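PDB 2QZU: putative sulfatase yidJ from Bacteroides fragilis, which probably hydrolyses sulfate esters, as a metal-dependent hydrolase of the sulfatase family, perhaps acting on aryl sulfates. Local coordinates for residues A[33-38]-A[229-234]; A[175-180]-A[235-240]; A[197-202]-A[284-289]. All coordinates share one frame; numbering follows the deposited sequence.

Overall arrangement
From the N terminus, the chain opens three long loops before closing any of them. Strand 29-35 ends within residues 33-38; strand 168-172 is followed by the loop at 175-180; and helix 200-213 is entered through 197-202. Contact 1 closes the first loop at 229-234, just past strand 222-228. Contact 2 closes the second at 235-240, and contact 3 the third at 284-289 within helix 267-299. Every pair of contacts therefore crosses and none nests. Their centres lie about 9 to 11 Å apart, and they touch directly. Together they tie the C-terminal ends of strands 29-35, 168-172 and 222-228 to the connecting loops and to two helices; contacts 1 and 2 also reach the second subunit.

Contact 1 (A[33-38]-A[229-234]); sequences IMADQY and NPPHTG
The imidazole of H232 is met at CD2 by two side-chain oxygens, both approaching obliquely to the ring. D36 OD1 lies 3.1 Å from H232 CD2, and Q37 OE1 lies 3.2 Å from the same carbon. The D36 carboxylate runs alongside H232 in the same direction, yet its plane stands nearly perpendicular to the ring, at 84°. The Q37 amide slants across H232 with the planes 51° apart. With CG trans to the backbone N (chi1 -160°) and an extended chain, Q37 is carried past H232, its CB 3.7 Å from H232 CA. The second flat group, the Y38 ring, has P231 CD 4.0 Å from its CD2, again obliquely.

No hydrogen bond crosses the contact. The polar ends are held from outside: D36 OD2 forms salt bridges with R80 and K132, Q37 OE1 accepts a bond from K326, and H232 NE2 bonds weakly to E23 of the second subunit. Topologically, this is the C-terminal end of strands 29-35 and 222-228, parallel neighbours inside the central sheet of the alkaline phosphatase-like fold. The active site of sulfatases lies at this end of the strands; consistently, D36 touches S76, predicted to mature to 3-oxoalanine but an unmodified serine here.

Two turns shape the meeting. A type II turn from A35 to Y38 faces the N229-H232 turn, which carries a cis P230-P231 peptide and is closed by H232 N to N229 O at 2.9 Å. The P231 ring wedges against the first turn: its CD lies 3.2 Å from D36 O, and its CG 3.5 Å from Q37 O. A35 CB packs 3.9 Å from P231 CD, while P230 O and P231 O are buried without a polar partner in the model.

Contact 2 (A[175-180]-A[235-240]); sequences YDYHLK and YELVPD
L237 carries the apolar part of the contact, its two methyl groups dividing between different partners. With CG trans to the carbonyl carbon (chi1 -55°), the isobutyl group reaches the 175-180 loop between Y177 and L179. L237 CD1 lies 3.7 Å from Y177 CD1, an oblique approach to a ring whose side chain crosses that of L237 at about a right angle. L237 CD2 sits 3.6 Å from L179 CD1, and L237 CB is 3.9 Å from L179 CG, so the two leucines, crossing at a slant, touch at CB and CG as well as at their methyls.

Carbonyl oxygens make a second group of contacts, none of them a hydrogen bond across the segments. L237 CD1 also abuts D176 O at 3.6 Å. L237 O lies at the edge of the H178 imidazole, near its plane, 3.5 Å from H178 ND1. That carbonyl instead accepts the indole NE1 of W199, and H178 ND1 bonds weakly to G234 O. One face of the H178 ring is covered by D176 O, 3.5 Å above its centre.

Hydrogen bonds within the 175-180 loop fix its shape. K180 N to Y177 O, 3.1 Å, closes a type I turn, and Y175 OH donates to K180 O at 2.8 Å with a C=O...donor angle of 155°. The second subunit packs here too: its G370 O bonds to Y177 OH, and its P26 lies against L237.

Y177 and L237 each occupy the centre of an inverse gamma turn. The geometry is that of two irregular loops packed together after parallel strands 168-172 and 222-228, in the central sheet of the alkaline phosphatase-like alpha/beta fold of sulfatases, at the subunit interface.

Contact 3 (A[197-202]-A[284-289]); sequences NQWGPE and TGVDEN
N289 packs against P201 and E202 where the N-terminal turn of helix 200-213 meets the long helix 267-299, two helices that both touch M228 of strand 222-228 in the alpha/beta sulfatase core. Along the N289 side chain, CB first comes within 3.6 Å of P201 O. CG is nearer still, 3.4 Å from P201 O. With CG trans to the carbonyl carbon (chi1 -76°), the amide extends toward the other helix. Its OD1 rests 3.4 Å from E202 CA. On the other branch, ND2 lies 3.7 Å from P201 CB and turns back to G285 O, one helical turn earlier, in a weak bond of 3.1 Å bent to 129°. No hydrogen bond joins the two segments directly, but R292 NH1 bonds to both N289 OD1 and E202 O and so bridges them.

W199, at the N-cap of helix 200-213, brings its indole against helix 267-299. One face of its indole carries P201 CD, and its ring lies oblique to the N289 amide, the planes 49° apart. G285, having no side chain, lets the six-membered ring approach the helix backbone edge-on: W199 CZ3 stops 3.5 Å from G285 C, which lies in the ring plane.

Contact 1 (A[33-38]-A[229-234])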
ATOM      1  N   ILE A  33     -22.499   5.113  16.617  1.00  4.07           N
ATOM      2  CA  ILE A  33     -21.644   4.351  15.723  1.00  5.33           C
ATOM      3  C   ILE A  33     -21.276   5.178  14.506  1.00  6.59           C
ATOM      4  O   ILE A  33     -22.129   5.828  13.903  1.00  6.25           O
ATOM      5  CB  ILE A  33     -22.349   3.068  15.237  1.00  3.85           C
ATOM      6  CG1 ILE A  33     -22.788   2.230  16.439  1.00 13.08           C
ATOM      7  CG2 ILE A  33     -21.398   2.255  14.353  1.00  4.06           C
ATOM      8  CD1 ILE A  33     -23.596   1.011  16.064  1.00 15.48           C
HETATM    9  N   MSE A  34     -19.998   5.172  14.157  1.00  9.94           N
HETATM   10  CA  MSE A  34     -19.559   5.902  12.984  1.00  8.65           C
HETATM   11  C   MSE A  34     -18.471   5.117  12.282  1.00  8.07           C
HETATM   12  O   MSE A  34     -17.709   4.383  12.907  1.00  8.10           O
HETATM   13  CB  MSE A  34     -19.062   7.305  13.357  1.00 11.99           C
HETATM   14  CG  MSE A  34     -17.848   7.352  14.259  1.00  8.00           C
HETATM   15 SE   MSE A  34     -17.315   9.190  14.619  1.00 24.85          SE
HETATM   16  CE  MSE A  34     -17.119   9.091  16.542  1.00 16.81           C
ATOM     17  N   ALA A  35     -18.439   5.251  10.965  1.00  2.67           N
ATOM     18  CA  ALA A  35     -17.453   4.579  10.142  1.00  5.55           C
ATOM     19  C   ALA A  35     -16.807   5.716   9.375  1.00  5.32           C
ATOM     20  O   ALA A  35     -17.495   6.526   8.759  1.00  9.89           O
ATOM     21  CB  ALA A  35     -18.133   3.603   9.189  1.00  7.23           C
ATOM     22  N   ASP A  36     -15.484   5.782   9.426  1.00  7.46           N
ATOM     23  CA  ASP A  36     -14.759   6.849   8.766  1.00  6.59           C
ATOM     24  C   ASP A  36     -14.819   6.803   7.235  1.00  6.25           C
ATOM     25  O   ASP A  36     -14.775   5.734   6.624  1.00  5.77           O
ATOM     26  CB  ASP A  36     -13.301   6.820   9.251  1.00  6.91           C
ATOM     27  CG  ASP A  36     -12.529   8.062   8.874  1.00 10.15           C
ATOM     28  OD1 ASP A  36     -12.211   8.229   7.678  1.00 14.50           O
ATOM     29  OD2 ASP A  36     -12.243   8.877   9.778  1.00  9.80           O
ATOM     30  N   GLN A  37     -14.946   7.980   6.624  1.00  5.06           N
ATOM     31  CA  GLN A  37     -14.949   8.104   5.169  1.00  3.59           C
ATOM     32  C   GLN A  37     -16.071   7.345   4.462  1.00  5.96           C
ATOM     33  O   GLN A  37     -15.873   6.803   3.370  1.00  4.58           O
ATOM     34  CB  GLN A  37     -13.585   7.646   4.651  1.00  6.48           C
ATOM     35  CG  GLN A  37     -13.218   8.119   3.260  1.00  6.22           C
ATOM     36  CD  GLN A  37     -11.718   8.267   3.111  1.00 11.26           C
ATOM     37  OE1 GLN A  37     -11.097   9.082   3.797  1.00  6.28           O
ATOM     38  NE2 GLN A  37     -11.127   7.480   2.223  1.00  9.91           N
ATOM     39  N   TYR A  38     -17.253   7.344   5.071  1.00  4.16           N
ATOM     40  CA  TYR A  38     -18.425   6.656   4.527  1.00  4.49           C
ATOM     41  C   TYR A  38     -19.347   7.651   3.798  1.00  5.49           C
ATOM     42  O   TYR A  38     -19.887   8.572   4.412  1.00  5.74           O
ATOM     43  CB  TYR A  38     -19.183   5.977   5.682  1.00  6.61           C
ATOM     44  CG  TYR A  38     -20.244   4.969   5.275  1.00  2.86           C
ATOM     45  CD1 TYR A  38     -21.300   5.330   4.437  1.00  6.47           C
ATOM     46  CD2 TYR A  38     -20.197   3.658   5.749  1.00  9.90           C
ATOM     47  CE1 TYR A  38     -22.287   4.405   4.079  1.00  5.45           C
ATOM     48  CE2 TYR A  38     -21.180   2.727   5.399  1.00  9.17           C
ATOM     49  CZ  TYR A  38     -22.219   3.110   4.564  1.00  7.76           C
ATOM     50  OH  TYR A  38     -23.193   2.200   4.210  1.00  5.68           O
ATOM     51  N   ASN A 229     -12.815   2.362  11.432  1.00  5.09           N
ATOM     52  CA  ASN A 229     -11.960   2.980  10.425  1.00  6.60           C
ATOM     53  C   ASN A 229     -12.448   2.735   8.993  1.00  5.11           C
ATOM     54  O   ASN A 229     -12.660   3.688   8.241  1.00  5.67           O
ATOM     55  CB  ASN A 229     -10.513   2.507  10.605  1.00  8.87           C
ATOM     56  CG  ASN A 229      -9.506   3.541  10.134  1.00  9.42           C
ATOM     57  OD1 ASN A 229      -9.670   4.140   9.075  1.00 11.74           O
ATOM     58  ND2 ASN A 229      -8.457   3.754  10.922  1.00 15.04           N
ATOM     59  N   PRO A 230     -12.622   1.463   8.584  1.00  5.46           N
ATOM     60  CA  PRO A 230     -13.105   1.261   7.211  1.00  5.08           C
ATOM     61  C   PRO A 230     -14.465   1.964   7.125  1.00  4.58           C
ATOM     62  O   PRO A 230     -15.157   2.079   8.131  1.00  7.41           O
ATOM     63  CB  PRO A 230     -13.251  -0.256   7.113  1.00  3.76           C
ATOM     64  CG  PRO A 230     -12.232  -0.776   8.101  1.00  5.34           C
ATOM     65  CD  PRO A 230     -12.384   0.176   9.266  1.00  4.50           C
ATOM     66  N   PRO A 231     -14.886   2.400   5.925  1.00  6.84           N
ATOM     67  CA  PRO A 231     -14.250   2.296   4.611  1.00  8.40           C
ATOM     68  C   PRO A 231     -13.130   3.286   4.283  1.00  8.22           C
ATOM     69  O   PRO A 231     -12.898   3.586   3.114  1.00  8.20           O
ATOM     70  CB  PRO A 231     -15.430   2.426   3.657  1.00  6.23           C
ATOM     71  CG  PRO A 231     -16.283   3.431   4.353  1.00  5.14           C
ATOM     72  CD  PRO A 231     -16.236   2.986   5.799  1.00  3.02           C
ATOM     73  N   HIS A 232     -12.447   3.797   5.302  1.00  8.55           N
ATOM     74  CA  HIS A 232     -11.328   4.710   5.078  1.00  8.99           C
ATOM     75  C   HIS A 232     -10.226   3.883   4.413  1.00  8.62           C
ATOM     76  O   HIS A 232     -10.208   2.658   4.542  1.00 10.20           O
ATOM     77  CB  HIS A 232     -10.853   5.294   6.411  1.00  7.99           C
ATOM     78  CG  HIS A 232      -9.669   6.205   6.293  1.00 10.13           C
ATOM     79  ND1 HIS A 232      -8.370   5.748   6.347  1.00  8.45           N
ATOM     80  CD2 HIS A 232      -9.589   7.550   6.159  1.00 11.46           C
ATOM     81  CE1 HIS A 232      -7.542   6.773   6.256  1.00 19.38           C
ATOM     82  NE2 HIS A 232      -8.255   7.878   6.140  1.00 14.09           N
ATOM     83  N   THR A 233      -9.306   4.546   3.718  1.00  6.09           N
ATOM     84  CA  THR A 233      -8.257   3.845   2.994  1.00  7.96           C
ATOM     85  C   THR A 233      -7.576   2.686   3.634  1.00 14.37           C
ATOM     86  O   THR A 233      -7.415   2.590   4.856  1.00 12.66           O
ATOM     87  CB  THR A 233      -7.166   4.764   2.460  1.00 11.21           C
ATOM     88  OG1 THR A 233      -6.801   5.708   3.466  1.00  8.95           O
ATOM     89  CG2 THR A 233      -7.646   5.456   1.186  1.00 10.15           C
ATOM     90  N   GLY A 234      -7.096   1.859   2.718  1.00 14.66           N
ATOM     91  CA  GLY A 234      -6.498   0.598   3.027  1.00 11.88           C
ATOM     92  C   GLY A 234      -7.773  -0.070   2.562  1.00  9.84           C
ATOM     93  O   GLY A 234      -8.311  -0.938   3.235  1.00  9.52           O
TER

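Contact 2 (A[175-180]-A[235-240])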
ATOM      1  N   TYR A 175      -4.702   5.011  12.519  1.00  7.80           N
ATOM      2  CA  TYR A 175      -3.890   3.879  12.062  1.00  7.39           C
ATOM      3  C   TYR A 175      -4.768   3.201  11.017  1.00 11.83           C
ATOM      4  O   TYR A 175      -5.922   2.868  11.308  1.00  8.48           O
ATOM      5  CB  TYR A 175      -3.650   2.943  13.246  1.00  7.93           C
ATOM      6  CG  TYR A 175      -2.886   1.677  12.945  1.00  7.16           C
ATOM      7  CD1 TYR A 175      -1.499   1.616  13.097  1.00 12.95           C
ATOM      8  CD2 TYR A 175      -3.560   0.517  12.569  1.00  9.53           C
ATOM      9  CE1 TYR A 175      -0.807   0.419  12.887  1.00 10.67           C
ATOM     10  CE2 TYR A 175      -2.883  -0.670  12.356  1.00  7.00           C
ATOM     11  CZ  TYR A 175      -1.514  -0.717  12.520  1.00 12.81           C
ATOM     12  OH  TYR A 175      -0.864  -1.918  12.348  1.00 16.82           O
ATOM     13  N   ASP A 176      -4.219   2.950   9.829  1.00  4.85           N
ATOM     14  CA  ASP A 176      -5.032   2.412   8.747  1.00  6.57           C
ATOM     15  C   ASP A 176      -4.794   1.018   8.187  1.00  4.69           C
ATOM     16  O   ASP A 176      -5.346   0.683   7.139  1.00  5.46           O
ATOM     17  CB  ASP A 176      -5.037   3.422   7.593  1.00  7.42           C
ATOM     18  CG  ASP A 176      -5.322   4.840   8.066  1.00 13.91           C
ATOM     19  OD1 ASP A 176      -6.116   4.997   9.013  1.00 12.26           O
ATOM     20  OD2 ASP A 176      -4.761   5.800   7.496  1.00  9.76           O
ATOM     21  N   TYR A 177      -3.983   0.208   8.864  1.00  6.77           N
ATOM     22  CA  TYR A 177      -3.762  -1.159   8.403  1.00  8.37           C
ATOM     23  C   TYR A 177      -4.838  -1.971   9.134  1.00  6.32           C
ATOM     24  O   TYR A 177      -4.591  -2.550  10.191  1.00  7.36           O
ATOM     25  CB  TYR A 177      -2.361  -1.642   8.789  1.00  4.80           C
ATOM     26  CG  TYR A 177      -2.042  -3.008   8.233  1.00  4.54           C
ATOM     27  CD1 TYR A 177      -1.777  -3.182   6.873  1.00  8.17           C
ATOM     28  CD2 TYR A 177      -2.070  -4.134   9.052  1.00  9.68           C
ATOM     29  CE1 TYR A 177      -1.553  -4.451   6.341  1.00  9.76           C
ATOM     30  CE2 TYR A 177      -1.847  -5.405   8.534  1.00 11.32           C
ATOM     31  CZ  TYR A 177      -1.593  -5.557   7.179  1.00 13.52           C
ATOM     32  OH  TYR A 177      -1.399  -6.818   6.665  1.00 15.53           O
ATOM     33  N   HIS A 178      -6.037  -1.988   8.553  1.00  5.42           N
ATOM     34  CA  HIS A 178      -7.209  -2.650   9.135  1.00  3.43           C
ATOM     35  C   HIS A 178      -7.093  -4.120   9.520  1.00  4.29           C
ATOM     36  O   HIS A 178      -7.803  -4.580  10.420  1.00  6.02           O
ATOM     37  CB  HIS A 178      -8.400  -2.500   8.189  1.00  5.21           C
ATOM     38  CG  HIS A 178      -8.643  -1.093   7.745  1.00  5.90           C
ATOM     39  ND1 HIS A 178      -8.963  -0.770   6.443  1.00  9.84           N
ATOM     40  CD2 HIS A 178      -8.630   0.075   8.430  1.00  2.07           C
ATOM     41  CE1 HIS A 178      -9.135   0.535   6.345  1.00  6.26           C
ATOM     42  NE2 HIS A 178      -8.940   1.073   7.536  1.00 13.28           N
ATOM     43  N   LEU A 179      -6.216  -4.854   8.841  1.00  6.55           N
ATOM     44  CA  LEU A 179      -6.041  -6.282   9.104  1.00  7.99           C
ATOM     45  C   LEU A 179      -5.278  -6.601  10.389  1.00  5.40           C
ATOM     46  O   LEU A 179      -5.309  -7.735  10.867  1.00  7.52           O
ATOM     47  CB  LEU A 179      -5.348  -6.949   7.913  1.00  5.67           C
ATOM     48  CG  LEU A 179      -6.059  -6.798   6.563  1.00 16.11           C
ATOM     49  CD1 LEU A 179      -5.212  -7.408   5.457  1.00 11.20           C
ATOM     50  CD2 LEU A 179      -7.423  -7.457   6.625  1.00 12.36           C
ATOM     51  N   LYS A 180      -4.584  -5.610  10.938  1.00  4.50           N
ATOM     52  CA  LYS A 180      -3.852  -5.787  12.189  1.00  3.90           C
ATOM     53  C   LYS A 180      -3.842  -4.450  12.922  1.00  5.26           C
ATOM     54  O   LYS A 180      -2.799  -3.816  13.069  1.00  6.87           O
ATOM     55  CB  LYS A 180      -2.417  -6.251  11.931  1.00  6.71           C
ATOM     56  CG  LYS A 180      -1.680  -6.644  13.212  1.00  8.66           C
ATOM     57  CD  LYS A 180      -0.200  -6.915  12.966  1.00 20.24           C
ATOM     58  CE  LYS A 180       0.504  -7.313  14.260  1.00 28.80           C
ATOM     59  NZ  LYS A 180       1.976  -7.479  14.089  1.00 32.10           N
ATOM     60  N   TYR A 235      -8.289   0.407   1.423  1.00  9.23           N
ATOM     61  CA  TYR A 235      -9.536  -0.116   0.859  1.00  7.68           C
ATOM     62  C   TYR A 235      -9.453  -1.614   0.630  1.00  6.46           C
ATOM     63  O   TYR A 235     -10.447  -2.323   0.781  1.00 11.42           O
ATOM     64  CB  TYR A 235      -9.888   0.548  -0.485  1.00  7.27           C
ATOM     65  CG  TYR A 235     -10.188   2.036  -0.442  1.00 10.03           C
ATOM     66  CD1 TYR A 235     -11.072   2.575   0.499  1.00  5.52           C
ATOM     67  CD2 TYR A 235      -9.601   2.902  -1.364  1.00  8.87           C
ATOM     68  CE1 TYR A 235     -11.358   3.945   0.515  1.00  7.58           C
ATOM     69  CE2 TYR A 235      -9.879   4.264  -1.357  1.00 13.08           C
ATOM     70  CZ  TYR A 235     -10.755   4.782  -0.417  1.00 12.76           C
ATOM     71  OH  TYR A 235     -11.008   6.137  -0.416  1.00 14.88           O
ATOM     72  N   GLU A 236      -8.270  -2.095   0.262  1.00  3.93           N
ATOM     73  CA  GLU A 236      -8.082  -3.517  -0.005  1.00  6.85           C
ATOM     74  C   GLU A 236      -7.944  -4.342   1.265  1.00  3.53           C
ATOM     75  O   GLU A 236      -8.003  -5.574   1.228  1.00  7.31           O
ATOM     76  CB  GLU A 236      -6.838  -3.736  -0.872  1.00  6.65           C
ATOM     77  CG  GLU A 236      -5.517  -3.783  -0.095  1.00  9.49           C
ATOM     78  CD  GLU A 236      -4.942  -2.418   0.238  1.00 14.88           C
ATOM     79  OE1 GLU A 236      -5.677  -1.411   0.152  1.00 16.20           O
ATOM     80  OE2 GLU A 236      -3.745  -2.352   0.599  1.00 15.37           O
ATOM     81  N   LEU A 237      -7.760  -3.661   2.392  1.00  4.87           N
ATOM     82  CA  LEU A 237      -7.579  -4.339   3.667  1.00  4.89           C
ATOM     83  C   LEU A 237      -8.923  -4.674   4.315  1.00  6.60           C
ATOM     84  O   LEU A 237      -9.319  -4.094   5.337  1.00  6.24           O
ATOM     85  CB  LEU A 237      -6.722  -3.464   4.580  1.00  2.28           C
ATOM     86  CG  LEU A 237      -5.370  -3.052   3.986  1.00  5.17           C
ATOM     87  CD1 LEU A 237      -4.690  -2.076   4.921  1.00  8.37           C
ATOM     88  CD2 LEU A 237      -4.493  -4.282   3.757  1.00  7.87           C
ATOM     89  N   VAL A 238      -9.617  -5.618   3.690  1.00  6.31           N
ATOM     90  CA  VAL A 238     -10.922  -6.087   4.127  1.00  6.13           C
ATOM     91  C   VAL A 238     -10.972  -7.588   3.847  1.00  5.53           C
ATOM     92  O   VAL A 238     -10.406  -8.058   2.854  1.00  8.48           O
ATOM     93  CB  VAL A 238     -12.051  -5.349   3.353  1.00  3.82           C
ATOM     94  CG1 VAL A 238     -11.829  -5.470   1.847  1.00 10.39           C
ATOM     95  CG2 VAL A 238     -13.412  -5.897   3.753  1.00 11.90           C
ATOM     96  N   PRO A 239     -11.618  -8.370   4.728  1.00  4.84           N
ATOM     97  CA  PRO A 239     -11.693  -9.819   4.508  1.00  4.11           C
ATOM     98  C   PRO A 239     -12.217 -10.215   3.132  1.00  8.33           C
ATOM     99  O   PRO A 239     -13.118  -9.576   2.582  1.00  8.87           O
ATOM    100  CB  PRO A 239     -12.598 -10.288   5.640  1.00  8.84           C
ATOM    101  CG  PRO A 239     -12.207  -9.354   6.757  1.00  8.72           C
ATOM    102  CD  PRO A 239     -12.187  -8.016   6.041  1.00  5.84           C
ATOM    103  N   ASP A 240     -11.646 -11.288   2.598  1.00  8.45           N
ATOM    104  CA  ASP A 240     -12.002 -11.798   1.281  1.00 11.45           C
ATOM    105  C   ASP A 240     -13.480 -12.080   1.069  1.00  9.85           C
ATOM    106  O   ASP A 240     -13.989 -11.889  -0.037  1.00 10.31           O
ATOM    107  CB  ASP A 240     -11.202 -13.066   0.980  1.00 11.69           C
ATOM    108  CG  ASP A 240      -9.711 -12.815   0.958  1.00 27.59           C
ATOM    109  OD1 ASP A 240      -9.295 -11.816   0.336  1.00 19.17           O
ATOM    110  OD2 ASP A 240      -8.956 -13.614   1.555  1.00 40.69           O
TER

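Contact 3 (A[197-202]-A[284-289])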
ATOM      1  N   ASN A 197      -4.974  -9.507  15.760  1.00  9.76           N
ATOM      2  CA  ASN A 197      -4.969 -10.195  14.471  1.00 10.66           C
ATOM      3  C   ASN A 197      -6.405 -10.476  14.045  1.00 13.59           C
ATOM      4  O   ASN A 197      -6.831 -11.624  13.944  1.00 11.37           O
ATOM      5  CB  ASN A 197      -4.175 -11.503  14.575  1.00 15.69           C
ATOM      6  CG  ASN A 197      -2.675 -11.270  14.709  1.00 22.45           C
ATOM      7  OD1 ASN A 197      -1.929 -12.167  15.101  1.00 42.08           O
ATOM      8  ND2 ASN A 197      -2.225 -10.065  14.368  1.00 26.89           N
ATOM      9  N   GLN A 198      -7.144  -9.401  13.801  1.00 10.23           N
ATOM     10  CA  GLN A 198      -8.540  -9.477  13.396  1.00 11.00           C
ATOM     11  C   GLN A 198      -8.886  -8.157  12.719  1.00  6.77           C
ATOM     12  O   GLN A 198      -8.284  -7.130  13.029  1.00  5.59           O
ATOM     13  CB  GLN A 198      -9.420  -9.694  14.634  1.00 11.69           C
ATOM     14  CG  GLN A 198     -10.914  -9.673  14.378  1.00 19.07           C
ATOM     15  CD  GLN A 198     -11.710 -10.224  15.551  1.00 20.57           C
ATOM     16  OE1 GLN A 198     -11.427  -9.918  16.709  1.00 19.09           O
ATOM     17  NE2 GLN A 198     -12.713 -11.044  15.253  1.00 35.31           N
ATOM     18  N   TRP A 199      -9.844  -8.182  11.797  1.00  6.26           N
ATOM     19  CA  TRP A 199     -10.231  -6.962  11.093  1.00  7.63           C
ATOM     20  C   TRP A 199     -10.784  -5.966  12.111  1.00  5.31           C
ATOM     21  O   TRP A 199     -11.585  -6.328  12.967  1.00  6.84           O
ATOM     22  CB  TRP A 199     -11.277  -7.285  10.015  1.00  4.11           C
ATOM     23  CG  TRP A 199     -11.503  -6.173   9.013  1.00  4.11           C
ATOM     24  CD1 TRP A 199     -10.544  -5.445   8.358  1.00  3.32           C
ATOM     25  CD2 TRP A 199     -12.764  -5.704   8.522  1.00  2.56           C
ATOM     26  NE1 TRP A 199     -11.134  -4.554   7.488  1.00  7.00           N
ATOM     27  CE2 TRP A 199     -12.497  -4.692   7.570  1.00  5.78           C
ATOM     28  CE3 TRP A 199     -14.098  -6.043   8.794  1.00  4.32           C
ATOM     29  CZ2 TRP A 199     -13.514  -4.014   6.886  1.00  4.11           C
ATOM     30  CZ3 TRP A 199     -15.113  -5.368   8.112  1.00  4.07           C
ATOM     31  CH2 TRP A 199     -14.813  -4.365   7.170  1.00  3.85           C
ATOM     32  N   GLY A 200     -10.341  -4.716  12.014  1.00  5.14           N
ATOM     33  CA  GLY A 200     -10.773  -3.686  12.945  1.00  5.93           C
ATOM     34  C   GLY A 200     -12.234  -3.702  13.360  1.00  7.44           C
ATOM     35  O   GLY A 200     -12.530  -3.860  14.547  1.00  9.56           O
ATOM     36  N   PRO A 201     -13.171  -3.533  12.413  1.00  6.81           N
ATOM     37  CA  PRO A 201     -14.609  -3.526  12.702  1.00  7.99           C
ATOM     38  C   PRO A 201     -15.085  -4.767  13.443  1.00 10.97           C
ATOM     39  O   PRO A 201     -16.018  -4.696  14.238  1.00  8.28           O
ATOM     40  CB  PRO A 201     -15.238  -3.404  11.317  1.00  5.56           C
ATOM     41  CG  PRO A 201     -14.226  -2.575  10.578  1.00  7.05           C
ATOM     42  CD  PRO A 201     -12.928  -3.240  10.989  1.00  6.88           C
ATOM     43  N   GLU A 202     -14.448  -5.901  13.157  1.00 10.01           N
ATOM     44  CA  GLU A 202     -14.792  -7.166  13.798  1.00  9.76           C
ATOM     45  C   GLU A 202     -14.442  -7.138  15.276  1.00  8.72           C
ATOM     46  O   GLU A 202     -15.258  -7.504  16.123  1.00  7.89           O
ATOM     47  CB  GLU A 202     -14.037  -8.322  13.138  1.00 10.92           C
ATOM     48  CG  GLU A 202     -14.776  -9.011  12.022  1.00 23.88           C
ATOM     49  CD  GLU A 202     -14.015 -10.213  11.494  1.00 35.33           C
ATOM     50  OE1 GLU A 202     -13.580 -11.046  12.321  1.00 32.17           O
ATOM     51  OE2 GLU A 202     -13.855 -10.326  10.260  1.00 28.61           O
ATOM     52  N   THR A 284     -19.867  -3.171   3.236  1.00  6.06           N
ATOM     53  CA  THR A 284     -20.662  -4.343   3.561  1.00  3.85           C
ATOM     54  C   THR A 284     -20.117  -5.019   4.819  1.00  2.96           C
ATOM     55  O   THR A 284     -20.883  -5.505   5.650  1.00  5.26           O
ATOM     56  CB  THR A 284     -20.689  -5.324   2.375  1.00  4.16           C
ATOM     57  OG1 THR A 284     -21.396  -4.713   1.289  1.00  7.97           O
ATOM     58  CG2 THR A 284     -21.399  -6.619   2.758  1.00  4.79           C
ATOM     59  N   GLY A 285     -18.794  -5.019   4.969  1.00  7.09           N
ATOM     60  CA  GLY A 285     -18.184  -5.609   6.149  1.00  5.58           C
ATOM     61  C   GLY A 285     -18.533  -4.787   7.379  1.00  6.37           C
ATOM     62  O   GLY A 285     -18.846  -5.326   8.440  1.00  6.45           O
ATOM     63  N   VAL A 286     -18.473  -3.468   7.240  1.00  5.99           N
ATOM     64  CA  VAL A 286     -18.814  -2.585   8.349  1.00  3.33           C
ATOM     65  C   VAL A 286     -20.275  -2.843   8.719  1.00  6.51           C
ATOM     66  O   VAL A 286     -20.617  -2.965   9.894  1.00  5.89           O
ATOM     67  CB  VAL A 286     -18.613  -1.097   7.958  1.00 10.16           C
ATOM     68  CG1 VAL A 286     -19.376  -0.185   8.909  1.00  5.32           C
ATOM     69  CG2 VAL A 286     -17.126  -0.750   8.008  1.00  9.09           C
ATOM     70  N   ASP A 287     -21.121  -2.948   7.699  1.00  7.81           N
ATOM     71  CA  ASP A 287     -22.549  -3.191   7.883  1.00 10.46           C
ATOM     72  C   ASP A 287     -22.811  -4.435   8.730  1.00  7.87           C
ATOM     73  O   ASP A 287     -23.619  -4.409   9.659  1.00  6.35           O
ATOM     74  CB  ASP A 287     -23.224  -3.352   6.517  1.00  9.34           C
ATOM     75  CG  ASP A 287     -24.726  -3.552   6.624  1.00 10.33           C
ATOM     76  OD1 ASP A 287     -25.448  -2.557   6.851  1.00 10.45           O
ATOM     77  OD2 ASP A 287     -25.181  -4.708   6.483  1.00 11.81           O
ATOM     78  N   GLU A 288     -22.120  -5.525   8.414  1.00  8.57           N
ATOM     79  CA  GLU A 288     -22.305  -6.768   9.151  1.00 10.91           C
ATOM     80  C   GLU A 288     -21.949  -6.611  10.624  1.00 11.42           C
ATOM     81  O   GLU A 288     -22.628  -7.151  11.498  1.00  8.20           O
ATOM     82  CB  GLU A 288     -21.472  -7.889   8.522  1.00 12.04           C
ATOM     83  CG  GLU A 288     -21.575  -9.215   9.263  1.00 20.59           C
ATOM     84  CD  GLU A 288     -21.075 -10.386   8.441  1.00 28.17           C
ATOM     85  OE1 GLU A 288     -21.738 -10.740   7.445  1.00 31.53           O
ATOM     86  OE2 GLU A 288     -20.018 -10.951   8.789  1.00 31.02           O
ATOM     87  N   ASN A 289     -20.890  -5.862  10.908  1.00  7.04           N
ATOM     88  CA  ASN A 289     -20.494  -5.668  12.291  1.00  7.62           C
ATOM     89  C   ASN A 289     -21.429  -4.713  13.027  1.00  9.23           C
ATOM     90  O   ASN A 289     -21.604  -4.824  14.238  1.00  9.88           O
ATOM     91  CB  ASN A 289     -19.030  -5.232  12.348  1.00  8.62           C
ATOM     92  CG  ASN A 289     -18.093  -6.393  12.091  1.00  9.62           C
ATOM     93  OD1 ASN A 289     -18.024  -7.327  12.892  1.00  6.93           O
ATOM     94  ND2 ASN A 289     -17.394  -6.366  10.958  1.00  9.94           N
TER